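Side-chain contacts in putative carbohydrate-active enzyme (Uncultured organism, PDB 5WH8), which probably hydrolyses O-glycosidic bonds as a cellulase, this chain being the family 5 glycoside hydrolase domain of a longer protein with several domains: residues 282-287 with 293-298; 268-273 with 301-306; 49-54 with 61-66. All coordinates share one frame; numbering follows the deposited sequence.

Contact 1: residues 282-287 with 293-298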
loop_
_atom_site.group_PDB
_atom_site.type_symbol
_atom_site.label_atom_id
_atom_site.label_comp_id
_atom_site.label_asym_id
_atom_site.label_seq_id
_atom_site.Cartn_x
_atom_site.Cartn_y
_atom_site.Cartn_z
ATOM N N ALA A 282 -12.348 -8.892 3.716
ATOM C CA ALA A 282 -11.716 -9.916 4.560
ATOM C C ALA A 282 -12.516 -10.246 5.835
ATOM O O ALA A 282 -12.261 -11.272 6.470
ATOM C CB ALA A 282 -10.298 -9.461 4.926
ATOM N N LEU A 283 -13.492 -9.392 6.179
ATOM C CA LEU A 283 -14.368 -9.611 7.347
ATOM C C LEU A 283 -15.790 -9.942 6.898
ATOM O O LEU A 283 -16.280 -9.417 5.878
ATOM C CB LEU A 283 -14.415 -8.364 8.235
ATOM C CG LEU A 283 -13.082 -7.899 8.849
ATOM C CD1 LEU A 283 -13.210 -6.499 9.421
ATOM C CD2 LEU A 283 -12.653 -8.884 9.911
ATOM N N LYS A 284 -16.465 -10.777 7.682
ATOM C CA LYS A 284 -17.884 -11.045 7.474
ATOM C C LYS A 284 -18.712 -9.823 7.786
ATOM O O LYS A 284 -18.363 -9.032 8.656
ATOM C CB LYS A 284 -18.348 -12.221 8.352
ATOM C CG LYS A 284 -17.705 -13.532 7.988
ATOM C CD LYS A 284 -18.340 -14.721 8.670
ATOM C CE LYS A 284 -17.977 -16.003 7.938
ATOM N NZ LYS A 284 -18.555 -17.211 8.589
ATOM N N PRO A 285 -19.836 -9.663 7.086
ATOM C CA PRO A 285 -20.692 -8.510 7.386
ATOM C C PRO A 285 -21.071 -8.476 8.856
ATOM O O PRO A 285 -21.332 -9.520 9.457
ATOM C CB PRO A 285 -21.907 -8.736 6.480
ATOM C CG PRO A 285 -21.366 -9.545 5.327
ATOM C CD PRO A 285 -20.320 -10.446 5.937
ATOM N N GLY A 286 -21.021 -7.286 9.437
ATOM C CA GLY A 286 -21.353 -7.110 10.835
ATOM C C GLY A 286 -20.180 -7.185 11.802
ATOM O O GLY A 286 -20.335 -6.917 12.983
ATOM N N ALA A 287 -18.992 -7.533 11.317
ATOM C CA ALA A 287 -17.838 -7.598 12.201
ATOM C C ALA A 287 -17.498 -6.235 12.826
ATOM O O ALA A 287 -16.988 -6.178 13.946
ATOM C CB ALA A 287 -16.625 -8.153 11.452
ATOM N N TRP A 293 -12.664 -8.628 15.207
ATOM C CA TRP A 293 -11.784 -8.371 14.082
ATOM C C TRP A 293 -11.149 -9.635 13.522
ATOM O O TRP A 293 -10.372 -9.556 12.570
ATOM C CB TRP A 293 -10.710 -7.369 14.525
ATOM C CG TRP A 293 -11.325 -6.144 15.123
ATOM C CD1 TRP A 293 -11.196 -5.691 16.420
ATOM C CD2 TRP A 293 -12.186 -5.223 14.457
ATOM N NE1 TRP A 293 -11.932 -4.539 16.584
ATOM C CE2 TRP A 293 -12.549 -4.230 15.399
ATOM C CE3 TRP A 293 -12.695 -5.138 13.162
ATOM C CZ2 TRP A 293 -13.414 -3.178 15.076
ATOM C CZ3 TRP A 293 -13.547 -4.073 12.833
ATOM C CH2 TRP A 293 -13.891 -3.110 13.795
ATOM N N ASN A 294 -11.508 -10.796 14.069
ATOM C CA ASN A 294 -11.047 -12.076 13.553
ATOM C C ASN A 294 -12.193 -12.896 12.931
ATOM O O ASN A 294 -12.013 -14.058 12.551
ATOM C CB ASN A 294 -10.349 -12.863 14.664
ATOM C CG ASN A 294 -9.017 -12.242 15.054
ATOM O OD1 ASN A 294 -8.072 -12.273 14.284
ATOM N ND2 ASN A 294 -8.942 -11.672 16.245
ATOM N N MET A 295 -13.367 -12.286 12.814
ATOM C CA MET A 295 -14.514 -12.927 12.155
ATOM C C MET A 295 -14.374 -12.808 10.638
ATOM O O MET A 295 -15.019 -11.968 9.997
ATOM C CB MET A 295 -15.821 -12.305 12.621
ATOM C CG MET A 295 -17.050 -13.084 12.177
ATOM S SD MET A 295 -17.195 -14.740 12.907
ATOM C CE MET A 295 -17.944 -14.315 14.490
ATOM N N VAL A 296 -13.501 -13.649 10.090
ATOM C CA VAL A 296 -13.069 -13.545 8.695
ATOM C C VAL A 296 -14.034 -14.209 7.717
ATOM O O VAL A 296 -14.717 -15.184 8.044
ATOM C CB VAL A 296 -11.676 -14.162 8.481
ATOM C CG1 VAL A 296 -10.603 -13.290 9.141
ATOM C CG2 VAL A 296 -11.597 -15.576 9.003
ATOM N N SER A 297 -14.071 -13.648 6.517
ATOM C CA SER A 297 -14.715 -14.236 5.357
ATOM C C SER A 297 -13.873 -15.377 4.778
ATOM O O SER A 297 -12.774 -15.639 5.262
ATOM C CB SER A 297 -14.893 -13.169 4.282
ATOM O OG SER A 297 -13.610 -12.742 3.838
ATOM N N GLU A 298 -14.367 -15.997 3.702
ATOM C CA GLU A 298 -13.590 -17.036 3.027
ATOM C C GLU A 298 -12.253 -16.447 2.523
ATOM O O GLU A 298 -11.178 -17.039 2.720
ATOM C CB GLU A 298 -14.400 -17.650 1.880
ATOM C CG GLU A 298 -13.708 -18.790 1.172
ATOM C CD GLU A 298 -14.540 -19.386 0.028
ATOM O OE1 GLU A 298 -15.571 -18.795 -0.349
ATOM O OE2 GLU A 298 -14.156 -20.459 -0.484
#
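L283 overlaps the indole of W293 at its edge: the CD1 methyl sits near the ring plane, 4.0 Å from CE3, while the second methyl, CD2, rests against W293 O at 3.6 Å. Over one face of the same indole, toward its rim, comes the backbone O of A287. Next to this the backbones are joined by a single beta bridge, L283 opposite V296. K284 N gives M295 O a bond of 3.0 Å that is almost straight (175°) and lies in the carbonyl plane. A282 O is held twice. S297 N donates to it at 3.0 Å from well above the carbonyl plane, and V296 CA adds a CH···O contact at 3.3 Å. Both segments belong to the excursion that follows the eighth strand of the TIM barrel, folded round helix 287-290, and a type II turn from K284 to A287, with G286 in it, leads into that helix. Out at the surface K284 stretches past V296 O, its CE coming within 3.4 Å. M295, with CG anti to the backbone N (chi1 -169°) and the thioether bent beyond it, brings that CG to 4.1 Å from K284 CD. The hydroxyl of S297 works elsewhere: OG bonds to A281 O and to G300 N, capping the start of helix 298-307. W293 also lies on S50 and A53 of helix 48-56.

Contact 2: residues 268-273 with 301-306. With EDO (1,2-ethanediol), chain I; EDO (1,2-ethanediol), chain D; EDO (1,2-ethanediol), chain E; EDO (1,2-ethanediol), chain M.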
loop_
_atom_site.group_PDB
_atom_site.type_symbol
_atom_site.label_atom_id
_atom_site.label_comp_id
_atom_site.label_asym_id
_atom_site.label_seq_id
_atom_site.Cartn_x
_atom_site.Cartn_y
_atom_site.Cartn_z
ATOM N N TRP A 268 3.507 -7.421 -0.509
ATOM C CA TRP A 268 2.099 -7.456 -0.911
ATOM C C TRP A 268 1.137 -6.987 0.170
ATOM O O TRP A 268 1.397 -7.140 1.370
ATOM C CB TRP A 268 1.712 -8.867 -1.383
ATOM C CG TRP A 268 1.833 -10.071 -0.506
ATOM C CD1 TRP A 268 2.749 -11.075 -0.642
ATOM C CD2 TRP A 268 0.936 -10.496 0.546
ATOM N NE1 TRP A 268 2.508 -12.072 0.261
ATOM C CE2 TRP A 268 1.406 -11.749 1.005
ATOM C CE3 TRP A 268 -0.206 -9.938 1.154
ATOM C CZ2 TRP A 268 0.769 -12.457 2.014
ATOM C CZ3 TRP A 268 -0.813 -10.630 2.169
ATOM C CH2 TRP A 268 -0.335 -11.880 2.585
ATOM N N VAL A 269 0.041 -6.381 -0.303
ATOM C CA VAL A 269 -0.990 -5.784 0.534
ATOM C C VAL A 269 -2.358 -6.183 -0.050
ATOM O O VAL A 269 -2.656 -5.869 -1.191
ATOM C CB VAL A 269 -0.861 -4.259 0.577
ATOM C CG1 VAL A 269 -1.906 -3.652 1.484
ATOM C CG2 VAL A 269 0.557 -3.837 1.034
ATOM N N ASN A 270 -3.175 -6.867 0.739
ATOM C CA ASN A 270 -4.474 -7.388 0.278
ATOM C C ASN A 270 -5.630 -6.393 0.428
ATOM O O ASN A 270 -5.790 -5.758 1.490
ATOM C CB ASN A 270 -4.825 -8.685 1.054
ATOM C CG ASN A 270 -6.172 -9.265 0.679
ATOM O OD1 ASN A 270 -7.087 -9.297 1.491
ATOM N ND2 ASN A 270 -6.297 -9.744 -0.553
ATOM N N TRP A 271 -6.453 -6.306 -0.613
ATOM C CA TRP A 271 -7.733 -5.582 -0.596
ATOM C C TRP A 271 -8.885 -6.519 -0.183
ATOM O O TRP A 271 -9.124 -7.491 -0.909
ATOM C CB TRP A 271 -8.019 -5.023 -1.988
ATOM C CG TRP A 271 -9.230 -4.132 -2.042
ATOM C CD1 TRP A 271 -10.500 -4.520 -2.299
ATOM C CD2 TRP A 271 -9.261 -2.713 -1.858
ATOM N NE1 TRP A 271 -11.335 -3.426 -2.281
ATOM C CE2 TRP A 271 -10.598 -2.310 -1.997
ATOM C CE3 TRP A 271 -8.290 -1.746 -1.564
ATOM C CZ2 TRP A 271 -10.992 -0.978 -1.854
ATOM C CZ3 TRP A 271 -8.682 -0.433 -1.428
ATOM C CH2 TRP A 271 -10.016 -0.061 -1.586
ATOM N N SER A 272 -9.628 -6.277 0.911
ATOM C CA SER A 272 -9.491 -5.123 1.823
ATOM C C SER A 272 -9.897 -5.573 3.217
ATOM O O SER A 272 -10.634 -6.564 3.370
ATOM C CB SER A 272 -10.377 -3.940 1.406
ATOM O OG SER A 272 -11.726 -4.254 1.667
ATOM N N PHE A 273 -9.441 -4.828 4.217
ATOM C CA PHE A 273 -9.907 -4.988 5.593
ATOM C C PHE A 273 -11.146 -4.141 5.809
ATOM O O PHE A 273 -11.052 -2.941 6.116
ATOM C CB PHE A 273 -8.819 -4.590 6.587
ATOM C CG PHE A 273 -9.150 -4.945 8.017
ATOM C CD1 PHE A 273 -9.112 -6.255 8.455
ATOM C CD2 PHE A 273 -9.500 -3.958 8.916
ATOM C CE1 PHE A 273 -9.413 -6.569 9.793
ATOM C CE2 PHE A 273 -9.785 -4.262 10.239
ATOM C CZ PHE A 273 -9.743 -5.563 10.676
ATOM N N GLN A 301 -9.955 -15.611 5.517
ATOM C CA GLN A 301 -9.373 -16.824 6.089
ATOM C C GLN A 301 -8.120 -17.232 5.304
ATOM O O GLN A 301 -7.090 -17.559 5.884
ATOM C CB GLN A 301 -10.428 -17.942 6.114
ATOM C CG GLN A 301 -9.932 -19.270 6.625
ATOM C CD GLN A 301 -11.066 -20.283 6.723
ATOM O OE1 GLN A 301 -11.456 -20.707 7.822
ATOM N NE2 GLN A 301 -11.618 -20.655 5.574
ATOM N N TYR A 302 -8.223 -17.173 3.981
ATOM C CA TYR A 302 -7.127 -17.531 3.092
ATOM C C TYR A 302 -5.948 -16.578 3.276
ATOM O O TYR A 302 -4.807 -17.018 3.437
ATOM C CB TYR A 302 -7.616 -17.523 1.636
ATOM C CG TYR A 302 -6.523 -17.576 0.576
ATOM C CD1 TYR A 302 -6.055 -18.782 0.092
ATOM C CD2 TYR A 302 -6.000 -16.416 0.047
ATOM C CE1 TYR A 302 -5.079 -18.826 -0.893
ATOM C CE2 TYR A 302 -5.013 -16.444 -0.932
ATOM C CZ TYR A 302 -4.553 -17.648 -1.385
ATOM O OH TYR A 302 -3.567 -17.629 -2.350
ATOM N N ILE A 303 -6.223 -15.273 3.316
ATOM C CA ILE A 303 -5.163 -14.284 3.501
ATOM C C ILE A 303 -4.534 -14.354 4.896
ATOM O O ILE A 303 -3.315 -14.309 5.030
ATOM C CB ILE A 303 -5.718 -12.844 3.204
ATOM C CG1 ILE A 303 -6.187 -12.746 1.749
ATOM C CG2 ILE A 303 -4.682 -11.762 3.574
ATOM C CD1 ILE A 303 -5.062 -12.850 0.696
ATOM N N LYS A 304 -5.344 -14.494 5.940
ATOM C CA LYS A 304 -4.817 -14.644 7.286
ATOM C C LYS A 304 -3.910 -15.869 7.400
ATOM O O LYS A 304 -2.881 -15.831 8.084
ATOM C CB LYS A 304 -5.984 -14.739 8.291
ATOM C CG LYS A 304 -5.567 -14.623 9.719
ATOM C CD LYS A 304 -6.780 -14.487 10.656
ATOM C CE LYS A 304 -6.319 -14.785 12.039
ATOM N NZ LYS A 304 -7.422 -14.682 13.006
ATOM N N ARG A 305 -4.264 -16.945 6.702
ATOM C CA ARG A 305 -3.405 -18.123 6.666
ATOM C C ARG A 305 -2.063 -17.838 5.957
ATOM O O ARG A 305 -1.008 -18.276 6.441
ATOM C CB ARG A 305 -4.145 -19.281 5.994
ATOM C CG ARG A 305 -3.447 -20.608 6.103
ATOM C CD ARG A 305 -4.440 -21.753 5.977
ATOM N NE ARG A 305 -3.741 -23.026 6.051
ATOM C CZ ARG A 305 -4.333 -24.213 6.029
ATOM N NH1 ARG A 305 -5.656 -24.306 5.932
ATOM N NH2 ARG A 305 -3.591 -25.311 6.106
ATOM N N LYS A 306 -2.077 -17.082 4.850
ATOM C CA LYS A 306 -0.808 -16.690 4.195
ATOM C C LYS A 306 0.055 -15.790 5.104
ATOM O O LYS A 306 1.283 -15.907 5.154
ATOM C CB LYS A 306 -1.059 -15.953 2.881
ATOM C CG LYS A 306 -1.737 -16.761 1.762
ATOM C CD LYS A 306 -0.883 -17.958 1.324
ATOM C CE LYS A 306 -1.575 -18.734 0.189
ATOM N NZ LYS A 306 -1.055 -20.096 0.048
HETATM C C1 EDO I . 1.333 -20.497 -2.457
HETATM O O1 EDO I . 0.882 -21.764 -1.947
HETATM C C2 EDO I . 1.683 -19.426 -1.408
HETATM O O2 EDO I . 2.162 -19.910 -0.134
HETATM C C1 EDO D . 3.514 -16.515 2.144
HETATM O O1 EDO D . 4.855 -16.968 1.847
HETATM C C2 EDO D . 3.000 -15.658 0.992
HETATM O O2 EDO D . 3.886 -14.552 0.768
HETATM C C1 EDO E . -15.719 -18.332 6.047
HETATM O O1 EDO E . -16.650 -19.306 6.531
HETATM C C2 EDO E . -14.714 -18.024 7.147
HETATM O O2 EDO E . -14.074 -19.233 7.543
HETATM C C1 EDO M . -14.303 -2.331 -4.257
HETATM O O1 EDO M . -14.216 -3.498 -3.421
HETATM C C2 EDO M . -15.741 -1.868 -4.542
HETATM O O2 EDO M . -16.606 -1.982 -3.395
#
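The indole N-H of W268 makes the shortest polar bond, reaching O2 of an ethanediol (chain D) at 2.9 Å and nearly straight (171°), with the oxygen in the ring plane at the edge. That solvent molecule, probably from the crystallisation liquor, lies at the pyrrole end of the indole, away from I303. The six-membered end of the indole meets the helix: CZ2 lies 4.0 Å from K306 CB and CZ3 lies 4.3 Å from I303 CG2, both obliquely. A chi1 of 59° puts the W268 CG between its own backbone N and carbonyl carbon, and from there the six-membered ring reaches the helix. I303 goes on to cross the amide of N270, its CG1 3.6 Å from N270 CG and its CD1 3.6 Å from N270 ND2. Here helix 298-307 packs on the outside of the closed eight-stranded barrel, against strand 268-273, the last of the eight. The axes of strand 268-270 and helix 301-306 pass 10.7 Å apart and run roughly antiparallel (152°), and F238 of the adjacent strand touches W268, N270 and I303. K306 starts toward the strand at CB, then bends at chi2 and turns outward; its NZ bonds N255 OD1 and has a weak bond to another ethanediol (chain I). Further along the strand W271 is followed by a cis peptide to S272, a non-prolyl cis bond as in other family 5 enzymes, and W271 NE1 donates to O1 of an ethanediol (chain M) at 3.1 Å.

Contact 3: residues 49-54 with 61-66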
loop_
_atom_site.group_PDB
_atom_site.type_symbol
_atom_site.label_atom_id
_atom_site.label_comp_id
_atom_site.label_asym_id
_atom_site.label_seq_id
_atom_site.Cartn_x
_atom_site.Cartn_y
_atom_site.Cartn_z
ATOM N N ALA A 49 -8.079 -0.538 18.339
ATOM C CA ALA A 49 -8.430 -1.927 18.596
ATOM C C ALA A 49 -8.321 -2.816 17.361
ATOM O O ALA A 49 -7.838 -3.942 17.449
ATOM C CB ALA A 49 -9.834 -2.015 19.175
ATOM N N SER A 50 -8.791 -2.347 16.210
ATOM C CA SER A 50 -8.809 -3.206 15.035
ATOM C C SER A 50 -7.397 -3.407 14.523
ATOM O O SER A 50 -7.014 -4.522 14.158
ATOM C CB SER A 50 -9.718 -2.637 13.935
ATOM O OG SER A 50 -9.188 -1.471 13.324
ATOM N N LEU A 51 -6.598 -2.343 14.492
ATOM C CA LEU A 51 -5.221 -2.511 14.049
ATOM C C LEU A 51 -4.392 -3.342 15.042
ATOM O O LEU A 51 -3.523 -4.098 14.639
ATOM C CB LEU A 51 -4.566 -1.152 13.820
ATOM C CG LEU A 51 -4.751 -0.520 12.433
ATOM C CD1 LEU A 51 -3.970 -1.285 11.416
ATOM C CD2 LEU A 51 -6.196 -0.430 12.027
ATOM N N THR A 52 -4.695 -3.258 16.337
ATOM C CA THR A 52 -4.035 -4.123 17.313
ATOM C C THR A 52 -4.327 -5.604 16.999
ATOM O O THR A 52 -3.421 -6.434 17.040
ATOM C CB THR A 52 -4.457 -3.766 18.779
ATOM O OG1 THR A 52 -3.957 -2.482 19.126
ATOM C CG2 THR A 52 -3.877 -4.753 19.767
ATOM N N ALA A 53 -5.573 -5.927 16.647
ATOM C CA ALA A 53 -5.918 -7.297 16.254
ATOM C C ALA A 53 -5.187 -7.700 14.975
ATOM O O ALA A 53 -4.707 -8.828 14.860
ATOM C CB ALA A 53 -7.451 -7.451 16.066
ATOM N N LEU A 54 -5.109 -6.796 13.997
ATOM C CA LEU A 54 -4.387 -7.115 12.775
ATOM C C LEU A 54 -2.926 -7.472 13.061
ATOM O O LEU A 54 -2.355 -8.388 12.450
ATOM C CB LEU A 54 -4.467 -5.953 11.789
ATOM C CG LEU A 54 -5.765 -5.909 10.969
ATOM C CD1 LEU A 54 -5.884 -4.568 10.292
ATOM C CD2 LEU A 54 -5.759 -7.024 9.947
ATOM N N ASP A 61 2.560 -7.034 8.646
ATOM C CA ASP A 61 3.791 -6.244 8.707
ATOM C C ASP A 61 3.561 -4.783 8.351
ATOM O O ASP A 61 4.417 -3.932 8.629
ATOM C CB ASP A 61 4.828 -6.772 7.732
ATOM C CG ASP A 61 5.217 -8.213 7.984
ATOM O OD1 ASP A 61 5.507 -8.578 9.149
ATOM O OD2 ASP A 61 5.235 -8.971 6.985
ATOM N N ILE A 62 2.434 -4.506 7.696
ATOM C CA ILE A 62 2.187 -3.227 7.035
ATOM C C ILE A 62 0.661 -3.023 6.875
ATOM O O ILE A 62 -0.089 -3.997 6.652
ATOM C CB ILE A 62 2.919 -3.185 5.663
ATOM C CG1 ILE A 62 2.756 -1.817 4.972
ATOM C CG2 ILE A 62 2.473 -4.326 4.763
ATOM C CD1 ILE A 62 3.820 -1.636 3.889
ATOM N N PHE A 63 0.203 -1.774 7.012
ATOM C CA PHE A 63 -1.186 -1.398 6.768
ATOM C C PHE A 63 -1.212 -0.234 5.798
ATOM O O PHE A 63 -0.405 0.674 5.899
ATOM C CB PHE A 63 -1.917 -1.000 8.079
ATOM C CG PHE A 63 -3.416 -0.945 7.935
ATOM C CD1 PHE A 63 -4.168 -2.092 7.787
ATOM C CD2 PHE A 63 -4.070 0.271 7.893
ATOM C CE1 PHE A 63 -5.533 -2.042 7.599
ATOM C CE2 PHE A 63 -5.445 0.332 7.715
ATOM C CZ PHE A 63 -6.180 -0.816 7.583
ATOM N N ARG A 64 -2.160 -0.253 4.874
ATOM C CA ARG A 64 -2.284 0.792 3.857
ATOM C C ARG A 64 -3.558 1.611 4.074
ATOM O O ARG A 64 -4.647 1.060 4.190
ATOM C CB ARG A 64 -2.268 0.143 2.468
ATOM C CG ARG A 64 -2.550 1.071 1.293
ATOM C CD ARG A 64 -2.481 0.226 0.060
ATOM N NE ARG A 64 -2.541 0.857 -1.255
ATOM C CZ ARG A 64 -3.530 0.716 -2.139
ATOM N NH1 ARG A 64 -4.672 0.100 -1.844
ATOM N NH2 ARG A 64 -3.384 1.231 -3.341
ATOM N N LEU A 65 -3.378 2.933 4.106
ATOM C CA LEU A 65 -4.451 3.895 4.265
ATOM C C LEU A 65 -4.863 4.386 2.881
ATOM O O LEU A 65 -4.196 5.226 2.283
ATOM C CB LEU A 65 -3.996 5.064 5.166
ATOM C CG LEU A 65 -3.479 4.695 6.552
ATOM C CD1 LEU A 65 -2.924 5.937 7.205
ATOM C CD2 LEU A 65 -4.538 4.079 7.413
ATOM N N ALA A 66 -5.966 3.840 2.386
ATOM C CA ALA A 66 -6.485 4.211 1.069
ATOM C C ALA A 66 -7.326 5.473 1.194
ATOM O O ALA A 66 -8.488 5.415 1.606
ATOM C CB ALA A 66 -7.318 3.078 0.483
#
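The side chains of L51 and L54 each cross that of F63 at about a right angle; L51 puts a methyl over the ring face, L54 comes in aslant. The CD1 methyl of L51 stands above the ring, 3.8 Å from the centroid and 21° off the normal, a CH-pi contact. It is displaced toward the attached end of the ring, where it comes to 3.5 Å from F63 CG. L54 sends its own CD1 to the same ring, 3.7 Å from F63 CE1, at a slant. F63 points from the strand toward the helix, and chi1 of -165° swings its ring out opposite the backbone N, which carries it to both leucines, one helical turn apart. L65, two residues on in the same strand, places CD2 at the edge of the ring, in its plane, so methyl groups meet the phenyl from three directions. No hydrogen bond crosses this contact; the helix and strand meet wholly through buried apolar groups. They are successive members of a beta-alpha-beta unit, strand 32-36, helix 48-56 and strand 62-68, at the start of the TIM barrel. On the other face of the strand R64 forms salt bridges to E145 and E237. Around the leucines, L51 also packs on I96 and L100 of helix 83-100, while L54 touches F273 of strand 268-273.

The three contacts gather where the barrel closes, strands 32-36 and 268-273 being neighbours. Contacts 1 and 2 have centres about 12 Å apart, and contact 1 forms within the chain that runs between the two segments of contact 2. They are bonded directly, by N294 OD1 to K304 NZ at 2.8 Å and A282 N to S272 O at 2.9 Å. Contact 3, about 14 Å from contact 1 between centres, meets it through W293, whose CB lies 3.6 Å from A53 CB. F273 ties contact 2 to contact 3, its CE1 3.7 Å from L54 CD2. W271 CZ3 lies 4.1 Å from R64 NH1, probably near the active site, which TIM-barrel enzymes carry at the C-terminal strand ends.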